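PDB 1LGY: lipase from Rhizopus niveus, which hydrolyses the ester bonds of triacylglycerols and their partial glycerides, with strong preference for the outer 1 and 3 positions. Local coordinates for residues K5-T10 with I234-I239. Numbering follows the deposited sequence.
Sequences KVVAAT and ICTSEI
Val7 and Ile234 face each other as an antiparallel hydrogen-bonded pair. The nearly straight bond runs from Ile234 N to Val7 O (2.8 Å, 167° at the hydrogen); its partner, from Val7 N to Ile234 O (3.0 Å), is bent at the hydrogen (136°), its donor lying in the plane of the Ile234 carbonyl. Ile234 O also receives a CA-H...O contact from Val6. Past the Val6-Cys235 pair, Lys5 O accepts twice from Thr236, through the backbone N at 3.3 Å and through OG1 at 3.1 Å. Both donors come from the same face of the carbonyl, the hydroxyl well above its plane. Thr236 OG1 sits between its own N and carbonyl carbon (chi1 70°), which brings hydroxyl and amide together onto this one oxygen. Beyond it the lysine chain, bent at chi2, carries CD and CE past the hydroxyls of Thr236 and Ser237.

Packing occupies both faces. On one, Val7 CG2 presses on Ile234 CB at a tight 3.5 Å and meets Thr236 CG2 crosswise, while the methyl of Ala9 rests against Ile234 CD1 at 4.0 Å; helix 11-26 adjoins this side through Ile14 and Gln13. On the other, Val6 CG2 touches Cys235 SG, whose disulfide to Cys244 ties strand 231-235 to the following loop. Strand 6-8 is thus the outermost strand added antiparallel to 231-235 at one margin of the central alpha/beta-hydrolase sheet, away from the catalytic triad. Main-chain bonds and the double grip on Lys5 O fasten the start of the ordered chain, with a few apolar contacts on each face, while Val6 and Val7 stay largely open to solvent.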
loop_
_atom_site.group_PDB
_atom_site.type_symbol
_atom_site.label_atom_id
_atom_site.label_comp_id
_atom_site.label_asym_id
_atom_site.label_seq_id
_atom_site.Cartn_x
_atom_site.Cartn_y
_atom_site.Cartn_z
ATOM N N LYS A 5 15.029 12.470 14.649
ATOM C CA LYS A 5 14.223 12.556 13.433
ATOM C C LYS A 5 14.542 11.469 12.406
ATOM O O LYS A 5 13.732 11.215 11.523
ATOM C CB LYS A 5 14.406 13.928 12.784
ATOM C CG LYS A 5 13.121 14.509 12.194
ATOM C CD LYS A 5 12.077 14.540 13.305
ATOM C CE LYS A 5 10.649 14.820 12.835
ATOM N NZ LYS A 5 9.776 15.043 13.991
ATOM N N VAL A 6 15.691 10.787 12.531
ATOM C CA VAL A 6 16.086 9.694 11.676
ATOM C C VAL A 6 16.643 8.614 12.589
ATOM O O VAL A 6 17.820 8.615 12.941
ATOM C CB VAL A 6 17.113 10.222 10.673
ATOM C CG1 VAL A 6 17.962 9.166 10.002
ATOM C CG2 VAL A 6 16.296 10.814 9.552
ATOM N N VAL A 7 15.737 7.713 13.007
ATOM C CA VAL A 7 16.041 6.646 13.935
ATOM C C VAL A 7 16.313 5.324 13.261
ATOM O O VAL A 7 16.085 5.174 12.071
ATOM C CB VAL A 7 14.899 6.404 14.937
ATOM C CG1 VAL A 7 14.580 7.651 15.767
ATOM C CG2 VAL A 7 13.678 5.982 14.168
ATOM N N ALA A 8 16.885 4.368 13.979
ATOM C CA ALA A 8 16.998 3.039 13.426
ATOM C C ALA A 8 15.748 2.325 13.891
ATOM O O ALA A 8 15.107 2.747 14.863
ATOM C CB ALA A 8 18.183 2.333 13.975
ATOM N N ALA A 9 15.356 1.244 13.203
ATOM C CA ALA A 9 14.149 0.539 13.571
ATOM C C ALA A 9 14.445 -0.597 14.519
ATOM O O ALA A 9 15.425 -1.336 14.454
ATOM C CB ALA A 9 13.467 -0.010 12.338
ATOM N N THR A 10 13.548 -0.623 15.487
ATOM C CA THR A 10 13.528 -1.593 16.558
ATOM C C THR A 10 13.170 -2.888 15.876
ATOM O O THR A 10 12.360 -2.866 14.953
ATOM C CB THR A 10 12.491 -1.052 17.565
ATOM O OG1 THR A 10 12.889 -1.538 18.822
ATOM C CG2 THR A 10 11.112 -1.528 17.388
ATOM N N ILE A 234 14.412 4.996 9.879
ATOM C CA ILE A 234 13.068 5.537 9.843
ATOM C C ILE A 234 13.179 7.031 9.801
ATOM O O ILE A 234 13.820 7.579 10.682
ATOM C CB ILE A 234 12.267 5.186 11.081
ATOM C CG1 ILE A 234 12.120 3.694 11.209
ATOM C CG2 ILE A 234 10.891 5.853 10.988
ATOM C CD1 ILE A 234 11.071 3.244 12.265
ATOM N N CYS A 235 12.622 7.675 8.773
ATOM C CA CYS A 235 12.499 9.098 8.716
ATOM C C CYS A 235 11.106 9.361 9.233
ATOM O O CYS A 235 10.094 9.436 8.532
ATOM C CB CYS A 235 12.628 9.564 7.318
ATOM S SG CYS A 235 14.329 9.844 6.817
ATOM N N THR A 236 11.093 9.546 10.542
ATOM C CA THR A 236 9.883 9.759 11.301
ATOM C C THR A 236 9.012 10.967 10.984
ATOM O O THR A 236 7.928 11.050 11.578
ATOM C CB THR A 236 10.251 9.788 12.802
ATOM O OG1 THR A 236 10.967 11.004 13.007
ATOM C CG2 THR A 236 11.044 8.563 13.249
ATOM N N SER A 237 9.364 11.906 10.088
ATOM C CA SER A 237 8.401 12.951 9.737
ATOM C C SER A 237 7.219 12.350 8.991
ATOM O O SER A 237 7.315 11.212 8.539
ATOM C CB SER A 237 8.964 13.967 8.823
ATOM O OG SER A 237 10.312 14.138 9.218
ATOM N N GLU A 238 6.070 13.031 8.842
ATOM C CA GLU A 238 4.924 12.460 8.120
ATOM C C GLU A 238 4.699 13.053 6.726
ATOM O O GLU A 238 3.599 12.987 6.166
ATOM C CB GLU A 238 3.646 12.652 8.927
ATOM C CG GLU A 238 3.496 11.781 10.162
ATOM C CD GLU A 238 3.005 12.522 11.411
ATOM O OE1 GLU A 238 2.246 13.495 11.293
ATOM O OE2 GLU A 238 3.400 12.116 12.515
ATOM N N ILE A 239 5.761 13.722 6.256
ATOM C CA ILE A 239 5.916 14.325 4.928
ATOM C C ILE A 239 7.317 13.901 4.520
ATOM O O ILE A 239 8.201 13.821 5.376
ATOM C CB ILE A 239 5.856 15.869 4.961
ATOM C CG1 ILE A 239 4.460 16.315 5.358
ATOM C CG2 ILE A 239 6.174 16.456 3.617
ATOM C CD1 ILE A 239 3.204 15.596 4.801
#